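PDB 2DY3: alanine racemase from Corynebacterium glutamicum, which binds pyridoxal-5'-phosphate in a two-domain fold that joins an N-terminal TIM-barrel-type domain to a C-terminal domain of the alanine racemase family. Local coordinates for residues P215-A218 / E223-A226; K21-P26 / A201-S206; D336-L341 / Y346-R351. All coordinates share one frame; numbering follows the deposited sequence.

Contact 1 of 3, residues P215-A218 / E223-A226; sequences PGLA and EPVA. With PLP (pyridoxal-5'-phosphate), chain F.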
loop_
_atom_site.group_PDB
_atom_site.type_symbol
_atom_site.label_atom_id
_atom_site.label_comp_id
_atom_site.label_asym_id
_atom_site.label_seq_id
_atom_site.Cartn_x
_atom_site.Cartn_y
_atom_site.Cartn_z
ATOM N N PRO B 215 -6.413 -17.214 -15.186
ATOM C CA PRO B 215 -7.202 -16.181 -14.525
ATOM C C PRO B 215 -6.631 -15.850 -13.152
ATOM O O PRO B 215 -6.026 -16.700 -12.491
ATOM C CB PRO B 215 -8.587 -16.812 -14.441
ATOM C CG PRO B 215 -8.276 -18.260 -14.227
ATOM C CD PRO B 215 -7.102 -18.519 -15.153
ATOM N N GLY B 216 -6.808 -14.602 -12.743
ATOM C CA GLY B 216 -6.342 -14.192 -11.437
ATOM C C GLY B 216 -7.544 -13.759 -10.618
ATOM O O GLY B 216 -7.984 -14.455 -9.699
ATOM N N LEU B 217 -8.077 -12.600 -10.991
ATOM C CA LEU B 217 -9.224 -11.973 -10.342
ATOM C C LEU B 217 -10.329 -12.935 -9.881
ATOM O O LEU B 217 -10.787 -12.851 -8.744
ATOM C CB LEU B 217 -9.796 -10.918 -11.296
ATOM C CG LEU B 217 -10.707 -9.791 -10.803
ATOM C CD1 LEU B 217 -12.044 -10.358 -10.530
ATOM C CD2 LEU B 217 -10.138 -9.101 -9.569
ATOM N N ALA B 218 -10.751 -13.846 -10.755
ATOM C CA ALA B 218 -11.814 -14.790 -10.414
ATOM C C ALA B 218 -11.543 -15.689 -9.200
ATOM O O ALA B 218 -12.480 -16.087 -8.503
ATOM C CB ALA B 218 -12.157 -15.656 -11.636
ATOM N N GLU B 223 -16.003 -10.490 -10.089
ATOM C CA GLU B 223 -16.398 -10.563 -11.497
ATOM C C GLU B 223 -15.730 -9.471 -12.327
ATOM O O GLU B 223 -15.792 -8.287 -11.991
ATOM C CB GLU B 223 -17.919 -10.441 -11.634
ATOM C CG GLU B 223 -18.721 -11.629 -11.095
ATOM C CD GLU B 223 -18.501 -12.907 -11.894
ATOM O OE1 GLU B 223 -18.060 -12.812 -13.058
ATOM O OE2 GLU B 223 -18.782 -14.005 -11.366
ATOM N N PRO B 224 -15.077 -9.868 -13.426
ATOM C CA PRO B 224 -14.369 -8.984 -14.359
ATOM C C PRO B 224 -15.296 -8.120 -15.209
ATOM O O PRO B 224 -14.957 -6.989 -15.552
ATOM C CB PRO B 224 -13.566 -9.957 -15.222
ATOM C CG PRO B 224 -13.429 -11.177 -14.352
ATOM C CD PRO B 224 -14.789 -11.276 -13.731
ATOM N N VAL B 225 -16.460 -8.659 -15.551
ATOM C CA VAL B 225 -17.420 -7.940 -16.384
ATOM C C VAL B 225 -18.779 -7.776 -15.716
ATOM O O VAL B 225 -19.368 -8.740 -15.227
ATOM C CB VAL B 225 -17.619 -8.661 -17.729
ATOM C CG1 VAL B 225 -17.954 -10.120 -17.484
ATOM C CG2 VAL B 225 -18.727 -7.989 -18.524
ATOM N N ALA B 226 -19.274 -6.544 -15.704
ATOM C CA ALA B 226 -20.564 -6.246 -15.097
ATOM C C ALA B 226 -21.684 -6.996 -15.804
ATOM O O ALA B 226 -21.704 -7.089 -17.033
ATOM C CB ALA B 226 -20.830 -4.747 -15.150
HETATM N N1 PLP F . -1.786 -12.771 -17.093
HETATM C C2 PLP F . -0.854 -11.740 -16.944
HETATM C C2A PLP F . 0.343 -11.677 -17.879
HETATM C C3 PLP F . -1.057 -10.775 -15.929
HETATM O O3 PLP F . -0.154 -9.745 -15.769
HETATM C C4 PLP F . -2.199 -10.878 -15.074
HETATM C C4A PLP F . -2.494 -9.831 -13.968
HETATM C C5 PLP F . -3.134 -11.951 -15.281
HETATM C C6 PLP F . -2.905 -12.880 -16.283
HETATM C C5A PLP F . -4.371 -12.119 -14.452
HETATM O O4P PLP F . -5.439 -11.335 -14.969
HETATM P P PLP F . -6.937 -11.239 -14.355
HETATM O O1P PLP F . -6.845 -10.866 -12.949
HETATM O O2P PLP F . -7.533 -10.196 -15.190
HETATM O O3P PLP F . -7.478 -12.601 -14.560
#
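L217 meets the flank of P224 across a short reversal of the chain, the two side chains running antiparallel past one another. This part of the contact is small, and its side-chain pair is apolar; no hydrogen bond crosses between the segments. The L217 branch CD1 does the touching: it lies 4.1 Å from P224 CG, the outer corner of the proline ring. The same methyl comes within 4.0 Å of E223 N, so it sits against the start of the returning segment as well as against the ring. With CG anti to the backbone N (chi1 -161°), L217 sends its side chain to the returning segment while its own amide remains turned to the cofactor. Around this pair, P224 also rests on S199 and P200 of helix 199-202 and on L203, and L217 reaches Y346.

Hydrogen bonding is directed at the cofactor phosphate and comes from the backbone. G216 N donates to PLP O3P at 2.8 Å (N-H...O 159°), and the next amide, L217 N, donates to PLP O1P at 2.9 Å (166°). Two consecutive, nearly straight bonds thus hold two different phosphate oxygens and limit rotation of the group. L217 CB packs 3.4 Å from PLP O1P, and P215 CA lies 3.6 Å from PLP O3P. A218 N turns to S199 OG, while S199 N and Y38 OH supply further bonds to PLP.

The charged group, the E223 carboxylate, belongs to neither set: its OE1 is hydrogen-bonded to H230 ND1. Following strand 212-213 and opening a short 3-10 turn, segment 215-218 forms part of the phosphate-binding site, its backbone amides serving as donors, at the C-terminal end of a strand, as in other TIM barrels.

Contact 2 of 3, residues K21-P26 / A201-S206; sequences KQMAGP and AFLTRS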
loop_
_atom_site.group_PDB
_atom_site.type_symbol
_atom_site.label_atom_id
_atom_site.label_comp_id
_atom_site.label_asym_id
_atom_site.label_seq_id
_atom_site.Cartn_x
_atom_site.Cartn_y
_atom_site.Cartn_z
ATOM N N LYS B 21 -11.888 -24.581 -12.092
ATOM C CA LYS B 21 -11.376 -25.847 -12.591
ATOM C C LYS B 21 -12.452 -26.508 -13.454
ATOM O O LYS B 21 -12.173 -26.987 -14.553
ATOM C CB LYS B 21 -10.987 -26.765 -11.425
ATOM C CG LYS B 21 -10.127 -27.953 -11.836
ATOM C CD LYS B 21 -8.836 -27.482 -12.499
ATOM C CE LYS B 21 -8.023 -28.641 -13.062
ATOM N NZ LYS B 21 -7.537 -29.553 -12.000
ATOM N N GLN B 22 -13.688 -26.522 -12.967
ATOM C CA GLN B 22 -14.768 -27.120 -13.740
ATOM C C GLN B 22 -14.921 -26.395 -15.079
ATOM O O GLN B 22 -15.068 -27.031 -16.119
ATOM C CB GLN B 22 -16.086 -27.064 -12.962
ATOM C CG GLN B 22 -17.227 -27.800 -13.659
ATOM C CD GLN B 22 -16.948 -29.293 -13.824
ATOM O OE1 GLN B 22 -17.669 -30.001 -14.535
ATOM N NE2 GLN B 22 -15.904 -29.777 -13.156
ATOM N N MET B 23 -14.870 -25.068 -15.046
ATOM C CA MET B 23 -15.002 -24.255 -16.256
ATOM C C MET B 23 -13.858 -24.418 -17.261
ATOM O O MET B 23 -14.041 -24.190 -18.457
ATOM C CB MET B 23 -15.107 -22.772 -15.889
ATOM C CG MET B 23 -16.394 -22.376 -15.193
ATOM S SD MET B 23 -16.410 -20.614 -14.815
ATOM C CE MET B 23 -16.690 -19.920 -16.443
ATOM N N ALA B 24 -12.677 -24.790 -16.778
ATOM C CA ALA B 24 -11.532 -24.956 -17.665
ATOM C C ALA B 24 -11.632 -26.235 -18.490
ATOM O O ALA B 24 -11.140 -26.298 -19.614
ATOM C CB ALA B 24 -10.240 -24.953 -16.854
ATOM N N GLY B 25 -12.278 -27.254 -17.938
ATOM C CA GLY B 25 -12.400 -28.503 -18.664
ATOM C C GLY B 25 -11.051 -29.175 -18.847
ATOM O O GLY B 25 -10.316 -29.356 -17.879
ATOM N N PRO B 26 -10.691 -29.544 -20.083
ATOM C CA PRO B 26 -9.421 -30.205 -20.405
ATOM C C PRO B 26 -8.209 -29.269 -20.353
ATOM O O PRO B 26 -7.067 -29.725 -20.253
ATOM C CB PRO B 26 -9.672 -30.744 -21.810
ATOM C CG PRO B 26 -10.498 -29.642 -22.417
ATOM C CD PRO B 26 -11.489 -29.316 -21.302
ATOM N N ALA B 201 -11.591 -12.731 -20.377
ATOM C CA ALA B 201 -11.646 -13.563 -21.572
ATOM C C ALA B 201 -12.083 -14.991 -21.236
ATOM O O ALA B 201 -12.929 -15.565 -21.921
ATOM C CB ALA B 201 -10.282 -13.580 -22.261
ATOM N N PHE B 202 -11.505 -15.555 -20.179
ATOM C CA PHE B 202 -11.824 -16.913 -19.746
ATOM C C PHE B 202 -13.305 -17.099 -19.439
ATOM O O PHE B 202 -13.904 -18.104 -19.815
ATOM C CB PHE B 202 -11.006 -17.273 -18.501
ATOM C CG PHE B 202 -11.342 -18.620 -17.914
ATOM C CD1 PHE B 202 -11.233 -19.774 -18.675
ATOM C CD2 PHE B 202 -11.737 -18.732 -16.590
ATOM C CE1 PHE B 202 -11.512 -21.019 -18.125
ATOM C CE2 PHE B 202 -12.017 -19.969 -16.031
ATOM C CZ PHE B 202 -11.903 -21.115 -16.800
ATOM N N LEU B 203 -13.893 -16.131 -18.748
ATOM C CA LEU B 203 -15.299 -16.215 -18.383
ATOM C C LEU B 203 -16.250 -15.842 -19.517
ATOM O O LEU B 203 -17.446 -15.692 -19.284
ATOM C CB LEU B 203 -15.588 -15.318 -17.172
ATOM C CG LEU B 203 -14.894 -15.635 -15.841
ATOM C CD1 LEU B 203 -15.309 -14.607 -14.796
ATOM C CD2 LEU B 203 -15.258 -17.039 -15.375
ATOM N N THR B 204 -15.731 -15.692 -20.735
ATOM C CA THR B 204 -16.587 -15.332 -21.867
ATOM C C THR B 204 -16.131 -15.833 -23.238
ATOM O O THR B 204 -16.875 -15.733 -24.211
ATOM C CB THR B 204 -16.764 -13.804 -21.972
ATOM O OG1 THR B 204 -17.662 -13.502 -23.048
ATOM C CG2 THR B 204 -15.430 -13.130 -22.247
ATOM N N ARG B 205 -14.917 -16.365 -23.321
ATOM C CA ARG B 205 -14.387 -16.861 -24.591
ATOM C C ARG B 205 -13.830 -18.273 -24.433
ATOM O O ARG B 205 -12.617 -18.462 -24.314
ATOM C CB ARG B 205 -13.280 -15.933 -25.109
ATOM C CG ARG B 205 -13.753 -14.555 -25.537
ATOM C CD ARG B 205 -14.657 -14.644 -26.753
ATOM N NE ARG B 205 -13.945 -15.066 -27.956
ATOM C CZ ARG B 205 -13.168 -14.274 -28.690
ATOM N NH1 ARG B 205 -12.996 -13.002 -28.351
ATOM N NH2 ARG B 205 -12.569 -14.751 -29.771
ATOM N N SER B 206 -14.717 -19.263 -24.435
ATOM C CA SER B 206 -14.291 -20.646 -24.288
ATOM C C SER B 206 -13.515 -21.089 -25.519
ATOM O O SER B 206 -12.766 -22.066 -25.478
ATOM C CB SER B 206 -15.500 -21.557 -24.081
ATOM O OG SER B 206 -15.086 -22.901 -23.900
#
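M23 and A24, at the end of helix 10-24, pack against the F202 ring around CZ. The tight part begins at this atom, F202 CZ, which meets M23 CB at 3.7 Å along an oblique line. A24 N approaches the ring at its edge, near the plane, with F202 CZ 3.8 Å away, and A24 CB lies a little farther off. The M23 sulfur is set obliquely to the ring, SD 5.5 Å from the F202 centroid and 46° off the normal, a Met-aromatic contact. A bend at chi3 (74°) then turns the terminal methyl onto L203, whose side chain crosses that of M23 at about a right angle. There M23 CE and L203 CD2 are 3.4 Å apart, tighter than usual for two carbons.

The solvent side is loose: G25 and P26 turn off from the contact, and Q22, T204 and S206 are exposed and make no contact across it. K21 NZ bonds to G53 O and R205 pairs with D207 and D171. With no hydrogen bond across it, the join depends on shape fit and dispersion, while these charged groups are paired with residues outside.

Contact 3 of 3, residues D336-L341 / Y346-R351; sequences DFAERL and YEVVCR. With PLP (pyridoxal-5'-phosphate), chain F.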
loop_
_atom_site.group_PDB
_atom_site.type_symbol
_atom_site.label_atom_id
_atom_site.label_comp_id
_atom_site.label_asym_id
_atom_site.label_seq_id
_atom_site.Cartn_x
_atom_site.Cartn_y
_atom_site.Cartn_z
ATOM N N ASP B 336 -18.795 -2.719 -5.961
ATOM C CA ASP B 336 -19.599 -1.542 -5.637
ATOM C C ASP B 336 -18.693 -0.427 -5.114
ATOM O O ASP B 336 -18.787 0.732 -5.543
ATOM C CB ASP B 336 -20.629 -1.881 -4.564
ATOM C CG ASP B 336 -21.435 -0.673 -4.132
ATOM O OD1 ASP B 336 -22.394 -0.312 -4.840
ATOM O OD2 ASP B 336 -21.100 -0.068 -3.092
ATOM N N PHE B 337 -17.819 -0.787 -4.176
ATOM C CA PHE B 337 -16.892 0.168 -3.586
ATOM C C PHE B 337 -16.004 0.744 -4.685
ATOM O O PHE B 337 -15.720 1.941 -4.703
ATOM C CB PHE B 337 -16.030 -0.523 -2.522
ATOM C CG PHE B 337 -15.133 0.410 -1.762
ATOM C CD1 PHE B 337 -13.757 0.276 -1.822
ATOM C CD2 PHE B 337 -15.665 1.427 -0.989
ATOM C CE1 PHE B 337 -12.930 1.138 -1.125
ATOM C CE2 PHE B 337 -14.841 2.292 -0.291
ATOM C CZ PHE B 337 -13.475 2.148 -0.360
ATOM N N ALA B 338 -15.579 -0.121 -5.604
ATOM C CA ALA B 338 -14.731 0.291 -6.717
ATOM C C ALA B 338 -15.412 1.363 -7.554
ATOM O O ALA B 338 -14.824 2.409 -7.825
ATOM C CB ALA B 338 -14.392 -0.910 -7.593
ATOM N N GLU B 339 -16.651 1.103 -7.967
ATOM C CA GLU B 339 -17.371 2.070 -8.784
ATOM C C GLU B 339 -17.659 3.369 -8.035
ATOM O O GLU B 339 -17.708 4.437 -8.644
ATOM C CB GLU B 339 -18.657 1.451 -9.351
ATOM C CG GLU B 339 -19.399 0.504 -8.425
ATOM C CD GLU B 339 -20.524 -0.244 -9.134
ATOM O OE1 GLU B 339 -21.268 -0.988 -8.460
ATOM O OE2 GLU B 339 -20.662 -0.090 -10.368
ATOM N N ARG B 340 -17.837 3.286 -6.718
ATOM C CA ARG B 340 -18.080 4.484 -5.916
ATOM C C ARG B 340 -16.814 5.332 -5.966
ATOM O O ARG B 340 -16.874 6.561 -5.930
ATOM C CB ARG B 340 -18.389 4.118 -4.458
ATOM C CG ARG B 340 -19.759 3.476 -4.225
ATOM C CD ARG B 340 -20.883 4.502 -4.246
ATOM N NE ARG B 340 -22.199 3.876 -4.389
ATOM C CZ ARG B 340 -22.723 3.002 -3.532
ATOM N NH1 ARG B 340 -22.050 2.633 -2.452
ATOM N NH2 ARG B 340 -23.926 2.489 -3.761
ATOM N N LEU B 341 -15.668 4.661 -6.059
ATOM C CA LEU B 341 -14.376 5.340 -6.110
ATOM C C LEU B 341 -13.896 5.598 -7.533
ATOM O O LEU B 341 -12.748 5.985 -7.746
ATOM C CB LEU B 341 -13.323 4.533 -5.342
ATOM C CG LEU B 341 -13.220 4.854 -3.847
ATOM C CD1 LEU B 341 -14.608 4.845 -3.223
ATOM C CD2 LEU B 341 -12.306 3.853 -3.157
ATOM N N TYR B 346 -10.112 -4.609 -9.005
ATOM C CA TYR B 346 -8.716 -5.050 -8.948
ATOM C C TYR B 346 -7.939 -4.133 -8.003
ATOM O O TYR B 346 -7.155 -4.589 -7.164
ATOM C CB TYR B 346 -8.042 -4.951 -10.320
ATOM C CG TYR B 346 -8.492 -5.939 -11.375
ATOM C CD1 TYR B 346 -9.641 -5.720 -12.119
ATOM C CD2 TYR B 346 -7.720 -7.061 -11.673
ATOM C CE1 TYR B 346 -10.006 -6.580 -13.136
ATOM C CE2 TYR B 346 -8.077 -7.928 -12.689
ATOM C CZ TYR B 346 -9.223 -7.682 -13.419
ATOM O OH TYR B 346 -9.574 -8.523 -14.451
ATOM N N GLU B 347 -8.156 -2.829 -8.151
ATOM C CA GLU B 347 -7.448 -1.851 -7.335
ATOM C C GLU B 347 -7.912 -1.793 -5.884
ATOM O O GLU B 347 -7.094 -1.651 -4.975
ATOM C CB GLU B 347 -7.536 -0.458 -7.970
ATOM C CG GLU B 347 -6.738 0.606 -7.205
ATOM C CD GLU B 347 -6.577 1.911 -7.981
ATOM O OE1 GLU B 347 -7.595 2.463 -8.442
ATOM O OE2 GLU B 347 -5.432 2.388 -8.125
ATOM N N VAL B 348 -9.213 -1.915 -5.652
ATOM C CA VAL B 348 -9.709 -1.860 -4.286
ATOM C C VAL B 348 -9.172 -2.999 -3.406
ATOM O O VAL B 348 -8.814 -2.766 -2.255
ATOM C CB VAL B 348 -11.261 -1.845 -4.246
ATOM C CG1 VAL B 348 -11.787 -0.636 -5.027
ATOM C CG2 VAL B 348 -11.816 -3.119 -4.812
ATOM N N VAL B 349 -9.092 -4.223 -3.926
ATOM C CA VAL B 349 -8.577 -5.308 -3.092
ATOM C C VAL B 349 -7.087 -5.145 -2.801
ATOM O O VAL B 349 -6.580 -5.683 -1.818
ATOM C CB VAL B 349 -8.826 -6.698 -3.717
ATOM C CG1 VAL B 349 -10.334 -6.937 -3.851
ATOM C CG2 VAL B 349 -8.117 -6.812 -5.062
ATOM N N CYS B 350 -6.396 -4.391 -3.651
ATOM C CA CYS B 350 -4.966 -4.146 -3.472
ATOM C C CYS B 350 -4.708 -2.967 -2.542
ATOM O O CYS B 350 -3.571 -2.745 -2.125
ATOM C CB CYS B 350 -4.290 -3.852 -4.821
ATOM S SG CYS B 350 -3.935 -5.296 -5.851
ATOM N N ARG B 351 -5.755 -2.213 -2.213
ATOM C CA ARG B 351 -5.598 -1.036 -1.363
ATOM C C ARG B 351 -5.266 -1.209 0.120
ATOM O O ARG B 351 -4.392 -0.508 0.638
ATOM C CB ARG B 351 -6.830 -0.134 -1.488
ATOM C CG ARG B 351 -6.956 0.569 -2.836
ATOM C CD ARG B 351 -5.812 1.559 -3.080
ATOM N NE ARG B 351 -4.498 0.919 -3.032
ATOM C CZ ARG B 351 -4.079 -0.014 -3.883
ATOM N NH1 ARG B 351 -4.871 -0.423 -4.866
ATOM N NH2 ARG B 351 -2.873 -0.555 -3.739
HETATM N N1 PLP F . -1.786 -12.771 -17.093
HETATM C C2 PLP F . -0.854 -11.740 -16.944
HETATM C C2A PLP F . 0.343 -11.677 -17.879
HETATM C C3 PLP F . -1.057 -10.775 -15.929
HETATM O O3 PLP F . -0.154 -9.745 -15.769
HETATM C C4 PLP F . -2.199 -10.878 -15.074
HETATM C C4A PLP F . -2.494 -9.831 -13.968
HETATM C C5 PLP F . -3.134 -11.951 -15.281
HETATM C C6 PLP F . -2.905 -12.880 -16.283
HETATM C C5A PLP F . -4.371 -12.119 -14.452
HETATM O O4P PLP F . -5.439 -11.335 -14.969
HETATM P P PLP F . -6.937 -11.239 -14.355
HETATM O O1P PLP F . -6.845 -10.866 -12.949
HETATM O O2P PLP F . -7.533 -10.196 -15.190
HETATM O O3P PLP F . -7.478 -12.601 -14.560
#
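V348 presses one of its methyls onto the backbone of A338, where the two helices come closest, with CA atoms 6.0 Å apart. Starting at the branch point, V348 CB lies 4.1 Å from F337 CD1, so the root of the side chain already borders the phenyl ring. Beyond it CG1 makes the main contacts. Placed beside its own backbone N and anti to the carbonyl carbon (chi1 -59°), V348 CG1 comes within 3.5 Å of A338 CA and 3.7 Å of A338 CB, and it approaches F337 CD1 obliquely. The small A338 side chain permits this close approach, and the F337 and V348 side chains run past one another, pointing opposite ways. L341 CD1 covers one face of the F337 ring, offset toward its rim, and F287 meets F337 edge-to-face.

Two neighbours of V348 on helix 345-350 serve other partners. Y346 points away from helix 334-340 and donates from OH to PLP O2P at 2.7 Å. The phosphorus lies in the plane of the ring at its edge, and Y346 CE2 is 3.2 Å from PLP O1P. E347 uses OE1 for T343 OG1 and OE2 for R281 N of the second subunit. On the outer side of helix 334-340, R340 NH1 and D336 OD2 form a salt bridge through charge alone.

The chemistry is therefore divided by side: greasy packing joins the two helices, while Y346 reaches the cofactor phosphate and E347 is shared between T343 and the second subunit.

From the N terminus, the chain leaves helix 10-24 at 21-26, passes through most of the parallel strands of the barrel, and returns at 201-206, where contact 2 closes a long loop of 174 intervening residues. Contact 1 and contact 3 each close a turn of only four. The three follow in series, with none enclosing or crossing another. Contact 1 sits between the others and touches both, meeting contact 2 also where E223 packs on L203 and P215 on F202. Contacts 2 and 3 do not touch. Contacts 1 and 3 both reach PLP, so the phosphate brings together the N-terminal barrel and the C-terminal domain.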